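Local atomic coordinates of MHC class I antigen (Anolis carolinensis, PDB entry 7CPO), a protein that probably presents peptides to T cells at the cell surface, as class I MHC heavy chains do in complex with beta2-microglobulin. Residues Gln33-Tyr38 with Pro50-Val55; Tyr45-Pro50 with Asp61-Asn66; Gln228-Gly233 with Arg247-Asp252. All coordinates share one frame; numbering follows the deposited sequence.

How the contacts relate
Contacts 1 and 2 lie side by side in the peptide-binding platform formed by the alpha 1 and alpha 2 domains, their centres about 7 Å apart. Strands 33-39 and 44-47 are neighbours in the eight-stranded sheet, and Pro50 belongs to both contacts. Along the chain their segments alternate: 33-38, 45-50, 50-55, then 61-66. Contact 1 joins strand 33-39 to the loop before helix 62-87, and contact 2 joins strand 44-47 to the start of that helix. Contact 3 comes much later, in the immunoglobulin C1-set domain, its centre about 40 Å from that of contact 1 and 45 Å from that of contact 2, on the opposite side of the chain's centre.

Contact 1 of 3, residues Gln33-Tyr38 with Pro50-Val55; sequences QEFVSY and PWISKV
Trp51 meets strand 33-38 at two points, its indole nitrogen at Gln33 and its six-membered ring at Phe35. Trp51 NE1 donates to Gln33 OE1 over 3.1 Å in a nearly straight bond (N-H...O 167°). The oxygen lies in the indole plane, whereas the nitrogen stands above the plane of the amide carbonyl. Farther along the indole, Trp51 CH2 packs 3.7 Å from Phe35 CB; the two aromatic planes are nearly parallel, at 19°, but slid so far apart that they barely overlap. Ile52 follows on, its CG1 at the edge of the Phe35 ring, 4.0 Å from Phe35 CD1, and 4.3 Å from Val36 CG1. A chi1 of -172° turns this branch toward both, and CG2 rests against Phe35 O. Trp51 O and Ile52 O accept from Lys54 N and Val55 N at the 3-10 segment 52-54, which sets the backbone from which both side chains leave. Outside the contact, Tyr173 of helix 152-176 packs on Phe35, Trp51 and Ile52, and Thr180 OG1 makes a weak hydrogen bond to Gln33 OE1. The bond to Gln33 thus satisfies the buried indole N-H and, together with the packing on Phe35, restricts the indole's turn.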
loop_
_atom_site.group_PDB
_atom_site.type_symbol
_atom_site.label_atom_id
_atom_site.label_comp_id
_atom_site.label_asym_id
_atom_site.label_seq_id
_atom_site.Cartn_x
_atom_site.Cartn_y
_atom_site.Cartn_z
ATOM N N GLN A 33 -0.248 -5.731 6.711
ATOM C CA GLN A 33 -1.379 -5.404 7.584
ATOM C C GLN A 33 -1.030 -4.148 8.370
ATOM O O GLN A 33 -0.026 -4.121 9.087
ATOM C CB GLN A 33 -1.717 -6.535 8.552
ATOM C CG GLN A 33 -2.917 -6.250 9.436
ATOM C CD GLN A 33 -3.436 -7.504 10.163
ATOM O OE1 GLN A 33 -3.841 -7.443 11.337
ATOM N NE2 GLN A 33 -3.411 -8.649 9.467
ATOM N N GLU A 34 -1.832 -3.105 8.224
ATOM C CA GLU A 34 -1.569 -1.891 8.974
ATOM C C GLU A 34 -1.951 -2.115 10.432
ATOM O O GLU A 34 -3.011 -2.663 10.718
ATOM C CB GLU A 34 -2.344 -0.728 8.378
ATOM C CG GLU A 34 -2.245 0.533 9.195
ATOM C CD GLU A 34 -3.090 1.661 8.644
ATOM O OE1 GLU A 34 -3.680 1.494 7.556
ATOM O OE2 GLU A 34 -3.159 2.715 9.305
ATOM N N PHE A 35 -1.078 -1.750 11.364
ATOM C CA PHE A 35 -1.401 -1.962 12.766
ATOM C C PHE A 35 -1.358 -0.699 13.614
ATOM O O PHE A 35 -2.009 -0.669 14.667
ATOM C CB PHE A 35 -0.487 -3.039 13.389
ATOM C CG PHE A 35 0.955 -2.598 13.642
ATOM C CD1 PHE A 35 1.379 -2.251 14.926
ATOM C CD2 PHE A 35 1.891 -2.605 12.619
ATOM C CE1 PHE A 35 2.696 -1.877 15.172
ATOM C CE2 PHE A 35 3.195 -2.235 12.854
ATOM C CZ PHE A 35 3.599 -1.860 14.134
ATOM N N VAL A 36 -0.660 0.354 13.181
ATOM C CA VAL A 36 -0.643 1.623 13.896
ATOM C C VAL A 36 -0.658 2.731 12.864
ATOM O O VAL A 36 -0.244 2.546 11.719
ATOM C CB VAL A 36 0.592 1.787 14.824
ATOM C CG1 VAL A 36 0.464 0.892 16.070
ATOM C CG2 VAL A 36 1.890 1.491 14.043
ATOM N N SER A 37 -1.155 3.897 13.265
ATOM C CA SER A 37 -0.914 5.052 12.422
ATOM C C SER A 37 -0.882 6.279 13.306
ATOM O O SER A 37 -1.431 6.293 14.408
ATOM C CB SER A 37 -1.946 5.197 11.289
ATOM O OG SER A 37 -3.026 6.011 11.652
ATOM N N TYR A 38 -0.171 7.281 12.854
ATOM C CA TYR A 38 -0.128 8.537 13.568
ATOM C C TYR A 38 -1.028 9.465 12.783
ATOM O O TYR A 38 -0.696 9.911 11.685
ATOM C CB TYR A 38 1.276 9.090 13.699
ATOM C CG TYR A 38 1.291 10.493 14.248
ATOM C CD1 TYR A 38 1.255 10.725 15.611
ATOM C CD2 TYR A 38 1.335 11.587 13.397
ATOM C CE1 TYR A 38 1.275 12.009 16.113
ATOM C CE2 TYR A 38 1.355 12.868 13.888
ATOM C CZ TYR A 38 1.321 13.080 15.246
ATOM O OH TYR A 38 1.345 14.370 15.723
ATOM N N PRO A 50 -6.967 -4.951 16.739
ATOM C CA PRO A 50 -7.195 -5.266 18.160
ATOM C C PRO A 50 -5.968 -5.824 18.863
ATOM O O PRO A 50 -5.817 -5.645 20.077
ATOM C CB PRO A 50 -8.330 -6.306 18.110
ATOM C CG PRO A 50 -8.983 -6.099 16.802
ATOM C CD PRO A 50 -7.873 -5.710 15.864
ATOM N N TRP A 51 -5.085 -6.496 18.151
ATOM C CA TRP A 51 -4.072 -7.277 18.837
ATOM C C TRP A 51 -2.917 -6.431 19.360
ATOM O O TRP A 51 -2.205 -6.884 20.265
ATOM C CB TRP A 51 -3.557 -8.394 17.918
ATOM C CG TRP A 51 -3.042 -7.997 16.536
ATOM C CD1 TRP A 51 -3.680 -8.190 15.333
ATOM C CD2 TRP A 51 -1.761 -7.413 16.214
ATOM N NE1 TRP A 51 -2.880 -7.757 14.291
ATOM C CE2 TRP A 51 -1.703 -7.273 14.803
ATOM C CE3 TRP A 51 -0.666 -6.980 16.980
ATOM C CZ2 TRP A 51 -0.595 -6.710 14.146
ATOM C CZ3 TRP A 51 0.447 -6.426 16.319
ATOM C CH2 TRP A 51 0.468 -6.304 14.917
ATOM N N ILE A 52 -2.729 -5.209 18.852
ATOM C CA ILE A 52 -1.587 -4.407 19.300
ATOM C C ILE A 52 -1.757 -3.929 20.741
ATOM O O ILE A 52 -0.758 -3.586 21.390
ATOM C CB ILE A 52 -1.321 -3.235 18.323
ATOM C CG1 ILE A 52 -0.025 -2.490 18.664
ATOM C CG2 ILE A 52 -2.516 -2.272 18.261
ATOM C CD1 ILE A 52 1.177 -3.362 18.818
ATOM N N SER A 53 -2.978 -3.949 21.292
ATOM C CA SER A 53 -3.109 -3.556 22.694
ATOM C C SER A 53 -2.436 -4.549 23.636
ATOM O O SER A 53 -2.175 -4.214 24.795
ATOM C CB SER A 53 -4.575 -3.380 23.091
ATOM O OG SER A 53 -5.279 -4.605 23.022
ATOM N N LYS A 54 -2.115 -5.750 23.163
ATOM C CA LYS A 54 -1.376 -6.678 24.006
ATOM C C LYS A 54 -0.012 -6.124 24.422
ATOM O O LYS A 54 0.589 -6.626 25.385
ATOM C CB LYS A 54 -1.198 -8.005 23.280
ATOM C CG LYS A 54 -2.480 -8.758 22.983
ATOM C CD LYS A 54 -2.111 -10.084 22.308
ATOM C CE LYS A 54 -3.338 -10.831 21.859
ATOM N NZ LYS A 54 -2.993 -12.005 21.033
ATOM N N VAL A 55 0.495 -5.100 23.733
ATOM C CA VAL A 55 1.763 -4.493 24.122
ATOM C C VAL A 55 1.678 -3.777 25.464
ATOM O O VAL A 55 2.707 -3.399 26.022
ATOM C CB VAL A 55 2.241 -3.522 23.020
ATOM C CG1 VAL A 55 1.507 -2.200 23.120
ATOM C CG2 VAL A 55 3.716 -3.315 23.105
#

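Contact 2 of 3, residues Tyr45-Pro50 with Asp61-Asn66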
loop_
_atom_site.group_PDB
_atom_site.type_symbol
_atom_site.label_atom_id
_atom_site.label_comp_id
_atom_site.label_asym_id
_atom_site.label_seq_id
_atom_site.Cartn_x
_atom_site.Cartn_y
_atom_site.Cartn_z
ATOM N N TYR A 45 -0.316 8.595 18.162
ATOM C CA TYR A 45 -0.060 7.311 17.537
ATOM C C TYR A 45 -1.153 6.341 17.996
ATOM O O TYR A 45 -1.316 6.113 19.199
ATOM C CB TYR A 45 1.345 6.894 17.947
ATOM C CG TYR A 45 1.953 5.590 17.490
ATOM C CD1 TYR A 45 2.746 5.524 16.333
ATOM C CD2 TYR A 45 1.864 4.447 18.289
ATOM C CE1 TYR A 45 3.390 4.317 15.953
ATOM C CE2 TYR A 45 2.508 3.239 17.926
ATOM C CZ TYR A 45 3.273 3.180 16.767
ATOM O OH TYR A 45 3.894 1.966 16.440
ATOM N N LEU A 46 -1.930 5.810 17.057
ATOM C CA LEU A 46 -3.139 5.083 17.423
ATOM C C LEU A 46 -3.103 3.621 16.980
ATOM O O LEU A 46 -2.479 3.276 15.974
ATOM C CB LEU A 46 -4.386 5.744 16.821
ATOM C CG LEU A 46 -4.730 7.118 17.380
ATOM C CD1 LEU A 46 -5.986 7.669 16.722
ATOM C CD2 LEU A 46 -4.875 7.028 18.893
ATOM N N PRO A 47 -3.775 2.740 17.719
ATOM C CA PRO A 47 -3.897 1.355 17.272
ATOM C C PRO A 47 -4.890 1.252 16.130
ATOM O O PRO A 47 -5.906 1.949 16.102
ATOM C CB PRO A 47 -4.411 0.621 18.516
ATOM C CG PRO A 47 -5.100 1.654 19.290
ATOM C CD PRO A 47 -4.311 2.929 19.075
ATOM N N LYS A 48 -4.590 0.365 15.190
ATOM C CA LYS A 48 -5.444 0.136 14.037
ATOM C C LYS A 48 -6.000 -1.274 13.985
ATOM O O LYS A 48 -6.758 -1.584 13.064
ATOM C CB LYS A 48 -4.666 0.418 12.741
ATOM C CG LYS A 48 -4.219 1.864 12.623
ATOM C CD LYS A 48 -5.420 2.814 12.516
ATOM C CE LYS A 48 -6.023 2.771 11.107
ATOM N NZ LYS A 48 -7.213 3.650 11.011
ATOM N N VAL A 49 -5.610 -2.139 14.920
ATOM C CA VAL A 49 -6.059 -3.530 14.971
ATOM C C VAL A 49 -6.160 -3.932 16.440
ATOM O O VAL A 49 -5.524 -3.330 17.300
ATOM C CB VAL A 49 -5.098 -4.485 14.216
ATOM C CG1 VAL A 49 -5.033 -4.136 12.751
ATOM C CG2 VAL A 49 -3.694 -4.475 14.823
ATOM N N PRO A 50 -6.967 -4.951 16.739
ATOM C CA PRO A 50 -7.195 -5.266 18.160
ATOM C C PRO A 50 -5.968 -5.824 18.863
ATOM O O PRO A 50 -5.817 -5.645 20.077
ATOM C CB PRO A 50 -8.330 -6.306 18.110
ATOM C CG PRO A 50 -8.983 -6.099 16.802
ATOM C CD PRO A 50 -7.873 -5.710 15.864
ATOM N N ASP A 61 3.570 2.320 28.570
ATOM C CA ASP A 61 3.905 3.634 28.030
ATOM C C ASP A 61 4.057 3.638 26.518
ATOM O O ASP A 61 4.409 4.680 25.945
ATOM C CB ASP A 61 5.194 4.155 28.665
ATOM C CG ASP A 61 5.098 4.251 30.178
ATOM O OD1 ASP A 61 5.584 3.324 30.865
ATOM O OD2 ASP A 61 4.524 5.245 30.670
ATOM N N TYR A 62 3.794 2.497 25.871
ATOM C CA TYR A 62 3.959 2.345 24.427
ATOM C C TYR A 62 3.316 3.483 23.632
ATOM O O TYR A 62 3.938 4.048 22.723
ATOM C CB TYR A 62 3.366 0.998 24.016
ATOM C CG TYR A 62 3.516 0.636 22.563
ATOM C CD1 TYR A 62 4.682 0.031 22.087
ATOM C CD2 TYR A 62 2.473 0.853 21.663
ATOM C CE1 TYR A 62 4.809 -0.329 20.746
ATOM C CE2 TYR A 62 2.588 0.489 20.319
ATOM C CZ TYR A 62 3.756 -0.105 19.873
ATOM O OH TYR A 62 3.869 -0.445 18.547
ATOM N N TRP A 63 2.067 3.831 23.956
ATOM C CA TRP A 63 1.345 4.815 23.153
ATOM C C TRP A 63 1.885 6.229 23.369
ATOM O O TRP A 63 1.995 7.006 22.410
ATOM C CB TRP A 63 -0.153 4.722 23.456
ATOM C CG TRP A 63 -0.657 3.334 23.174
ATOM C CD1 TRP A 63 -1.070 2.403 24.089
ATOM C CD2 TRP A 63 -0.728 2.691 21.890
ATOM N NE1 TRP A 63 -1.426 1.236 23.449
ATOM C CE2 TRP A 63 -1.217 1.388 22.101
ATOM C CE3 TRP A 63 -0.459 3.106 20.582
ATOM C CZ2 TRP A 63 -1.423 0.493 21.050
ATOM C CZ3 TRP A 63 -0.666 2.225 19.550
ATOM C CH2 TRP A 63 -1.140 0.928 19.789
ATOM N N GLU A 64 2.253 6.580 24.606
ATOM C CA GLU A 64 2.833 7.898 24.832
ATOM C C GLU A 64 4.198 8.020 24.164
ATOM O O GLU A 64 4.480 9.027 23.498
ATOM C CB GLU A 64 2.951 8.203 26.332
ATOM C CG GLU A 64 1.633 8.318 27.048
ATOM C CD GLU A 64 0.686 9.355 26.444
ATOM O OE1 GLU A 64 1.123 10.491 26.113
ATOM O OE2 GLU A 64 -0.514 9.011 26.308
ATOM N N ARG A 65 5.067 7.016 24.347
ATOM C CA ARG A 65 6.410 7.089 23.765
ATOM C C ARG A 65 6.345 7.227 22.245
ATOM O O ARG A 65 6.950 8.140 21.672
ATOM C CB ARG A 65 7.237 5.864 24.167
ATOM C CG ARG A 65 8.745 6.009 23.908
ATOM C CD ARG A 65 9.529 4.998 24.740
ATOM N NE ARG A 65 8.987 3.696 24.454
ATOM C CZ ARG A 65 8.459 2.879 25.347
ATOM N NH1 ARG A 65 8.463 3.198 26.623
ATOM N NH2 ARG A 65 7.946 1.726 24.947
ATOM N N ASN A 66 5.570 6.360 21.580
ATOM C CA ASN A 66 5.440 6.448 20.126
ATOM C C ASN A 66 4.815 7.769 19.693
ATOM O O ASN A 66 5.212 8.350 18.674
ATOM C CB ASN A 66 4.606 5.283 19.607
ATOM C CG ASN A 66 5.394 3.986 19.492
ATOM O OD1 ASN A 66 6.094 3.761 18.503
ATOM N ND2 ASN A 66 5.252 3.107 20.486
#
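Tyr45, reaching from strand 45-47 toward helix 62-66, is gripped mainly by packing of flat groups. Its CG lies anti to the backbone N (chi1 179°), which carries the ring to Asn66, whose side-chain amide is stacked on it with planes 9° apart. Trp63 meets the Tyr45 ring rim to rim, Trp63 CE3 3.5 Å from Tyr45 CD2, while Tyr62 CE2 comes to its edge in plane, 3.6 Å from Tyr45 CE2. The three aromatic residues form a cluster. Over one face of the indole, Pro47 CD makes a CH-pi contact, 4.0 Å from the centroid of the Trp63 six-membered ring; the opposite face is covered by Tyr62 CD2.

Among polar groups, Asn66 ND2 donates to Tyr62 O at 2.8 Å (166°), which orients the amide; the backbone Asn66 N uses the same oxygen from the opposite face of its plane. Tyr45 OH and Tyr62 OH lie 3.2 Å apart, and each has a partner beyond, Tyr9 OH and Tyr173 OH respectively.

Asn66 OD1 bonds to the bound peptide's backbone, and Tyr45 packs on an apolar peptide side chain, as belongs to the class I MHC groove, where the alpha 1 helix lies over the edge of the sheet floor as a wall.

Contact 3 of 3, residues Gln228-Gly233 with Arg247-Asp252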
loop_
_atom_site.group_PDB
_atom_site.type_symbol
_atom_site.label_atom_id
_atom_site.label_comp_id
_atom_site.label_asym_id
_atom_site.label_seq_id
_atom_site.Cartn_x
_atom_site.Cartn_y
_atom_site.Cartn_z
ATOM N N GLN A 228 -0.874 -14.481 -24.761
ATOM C CA GLN A 228 -1.293 -13.693 -25.903
ATOM C C GLN A 228 -2.670 -13.097 -25.639
ATOM O O GLN A 228 -3.600 -13.808 -25.238
ATOM C CB GLN A 228 -1.307 -14.575 -27.150
ATOM C CG GLN A 228 -1.975 -13.970 -28.353
ATOM C CD GLN A 228 -1.909 -14.894 -29.543
ATOM O OE1 GLN A 228 -0.867 -15.503 -29.814
ATOM N NE2 GLN A 228 -3.020 -15.008 -30.265
ATOM N N ASP A 229 -2.798 -11.787 -25.855
ATOM C CA ASP A 229 -4.065 -11.091 -25.655
ATOM C C ASP A 229 -4.565 -11.275 -24.221
ATOM O O ASP A 229 -5.764 -11.429 -23.971
ATOM C CB ASP A 229 -5.108 -11.555 -26.674
ATOM C CG ASP A 229 -4.773 -11.104 -28.091
ATOM O OD1 ASP A 229 -4.550 -9.888 -28.279
ATOM O OD2 ASP A 229 -4.730 -11.955 -29.011
ATOM N N VAL A 230 -3.631 -11.270 -23.273
ATOM C CA VAL A 230 -3.930 -11.456 -21.861
ATOM C C VAL A 230 -3.607 -10.171 -21.112
ATOM O O VAL A 230 -2.486 -9.655 -21.194
ATOM C CB VAL A 230 -3.164 -12.645 -21.270
ATOM C CG1 VAL A 230 -3.480 -12.761 -19.789
ATOM C CG2 VAL A 230 -3.564 -13.917 -21.987
ATOM N N PHE A 231 -4.589 -9.651 -20.394
ATOM C CA PHE A 231 -4.417 -8.473 -19.565
ATOM C C PHE A 231 -4.834 -8.802 -18.136
ATOM O O PHE A 231 -5.486 -9.819 -17.864
ATOM C CB PHE A 231 -5.216 -7.280 -20.114
ATOM C CG PHE A 231 -4.870 -6.925 -21.536
ATOM C CD1 PHE A 231 -3.825 -6.058 -21.812
ATOM C CD2 PHE A 231 -5.587 -7.468 -22.604
ATOM C CE1 PHE A 231 -3.492 -5.732 -23.132
ATOM C CE2 PHE A 231 -5.254 -7.151 -23.928
ATOM C CZ PHE A 231 -4.209 -6.282 -24.191
ATOM N N HIS A 232 -4.424 -7.940 -17.210
ATOM C CA HIS A 232 -4.655 -8.206 -15.802
ATOM C C HIS A 232 -4.871 -6.884 -15.091
ATOM O O HIS A 232 -4.431 -5.832 -15.561
ATOM C CB HIS A 232 -3.485 -8.972 -15.188
ATOM C CG HIS A 232 -2.212 -8.181 -15.141
ATOM N ND1 HIS A 232 -1.871 -7.376 -14.074
ATOM C CD2 HIS A 232 -1.210 -8.055 -16.039
ATOM C CE1 HIS A 232 -0.707 -6.800 -14.314
ATOM N NE2 HIS A 232 -0.285 -7.194 -15.499
ATOM N N GLY A 233 -5.581 -6.940 -13.968
ATOM C CA GLY A 233 -5.832 -5.765 -13.166
ATOM C C GLY A 233 -4.720 -5.508 -12.164
ATOM O O GLY A 233 -3.668 -6.151 -12.167
ATOM N N ARG A 247 -7.970 -11.218 -14.423
ATOM C CA ARG A 247 -7.144 -11.546 -15.572
ATOM C C ARG A 247 -8.045 -11.949 -16.730
ATOM O O ARG A 247 -8.963 -12.757 -16.551
ATOM C CB ARG A 247 -6.179 -12.678 -15.251
ATOM C CG ARG A 247 -4.993 -12.733 -16.171
ATOM C CD ARG A 247 -4.083 -13.840 -15.705
ATOM N NE ARG A 247 -2.862 -13.934 -16.503
ATOM C CZ ARG A 247 -1.772 -13.192 -16.317
ATOM N NH1 ARG A 247 -1.744 -12.286 -15.348
ATOM N NH2 ARG A 247 -0.704 -13.376 -17.087
ATOM N N SER A 248 -7.755 -11.408 -17.913
ATOM C CA SER A 248 -8.589 -11.561 -19.095
ATOM C C SER A 248 -7.786 -12.124 -20.260
ATOM O O SER A 248 -6.557 -12.025 -20.313
ATOM C CB SER A 248 -9.208 -10.230 -19.515
ATOM O OG SER A 248 -8.193 -9.349 -19.958
ATOM N N VAL A 249 -8.515 -12.724 -21.196
ATOM C CA VAL A 249 -7.962 -13.222 -22.451
ATOM C C VAL A 249 -9.018 -13.036 -23.536
ATOM O O VAL A 249 -10.219 -13.171 -23.283
ATOM C CB VAL A 249 -7.509 -14.697 -22.323
ATOM C CG1 VAL A 249 -8.670 -15.583 -21.885
ATOM C CG2 VAL A 249 -6.892 -15.194 -23.634
ATOM N N LYS A 250 -8.579 -12.675 -24.734
ATOM C CA LYS A 250 -9.482 -12.619 -25.873
ATOM C C LYS A 250 -9.445 -13.975 -26.564
ATOM O O LYS A 250 -8.378 -14.429 -27.000
ATOM C CB LYS A 250 -9.127 -11.492 -26.844
ATOM C CG LYS A 250 -10.287 -11.234 -27.814
ATOM C CD LYS A 250 -10.069 -10.086 -28.796
ATOM C CE LYS A 250 -10.815 -8.815 -28.327
ATOM N NZ LYS A 250 -12.314 -8.962 -28.313
ATOM N N VAL A 251 -10.593 -14.644 -26.615
ATOM C CA VAL A 251 -10.670 -15.984 -27.170
ATOM C C VAL A 251 -11.585 -15.964 -28.372
ATOM O O VAL A 251 -12.320 -15.008 -28.630
ATOM C CB VAL A 251 -11.152 -17.040 -26.162
ATOM C CG1 VAL A 251 -10.335 -16.968 -24.884
ATOM C CG2 VAL A 251 -12.647 -16.880 -25.909
ATOM N N ASP A 252 -11.585 -17.046 -29.025
ATOM C CA ASP A 252 -11.875 -17.194 -30.422
ATOM C C ASP A 252 -13.315 -17.638 -30.623
ATOM O O ASP A 252 -13.985 -18.075 -29.675
ATOM C CB ASP A 252 -10.881 -18.207 -31.002
ATOM C CG ASP A 252 -9.490 -18.082 -30.349
ATOM O OD1 ASP A 252 -8.749 -17.107 -30.645
ATOM O OD2 ASP A 252 -9.160 -18.940 -29.497
#
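Arg247 lies against strand 230-232, its outer part beside Val230 and His232. From Arg247 CB, which is 3.9 Å from Phe231 O, the chain goes to Arg247 CG, 3.4 Å from Phe231 O and also close to Val230 CG1. With chi1 at -159°, CG points away from its own amide nitrogen, and the chain stays extended to Arg247 NE, which comes within 3.5 Å of Val230 CG1. CZ and NH2 continue past the same methyl. Arg247 NH1 turns the other way and ends 3.7 Å from His232 CB; the guanidinium and imidazole planes are 15° apart, but NH1 approaches the ring obliquely and the two groups are not stacked. NH2 also has a long, weak ion pair with Asp218. The imidazole is steadied from its own segment, where His232 ND1 donates to Gly233 O.

These residues pair strands 230-237 and 243-251 as an antiparallel hairpin of the four-stranded sheet in the immunoglobulin C1-set domain, with strand 230-237 at the sheet's edge. Phe231 and Ser248 form a hydrogen-bonded pair, Ser248 N donating to Phe231 O at 2.8 Å and Phe231 N to Ser248 O at 3.1 Å; Ser248 OG adds a weak hydrogen bond to Phe231 O and lies at the edge of the Phe231 ring. The flanking pairs, Val230 with Val249 and His232 with Arg247, are non-hydrogen-bonded and share the sheet face that carries Arg247. On that face Val230 CG2 packs 3.9 Å from Val249 CG2. Just before strand 230-237 begins, Asp229 O accepts from Lys250 N, while the Lys250 ammonium turns away to a salt bridge with Glu195. Trp219 packs on Val249 and donates its indole N-H to Arg247 O.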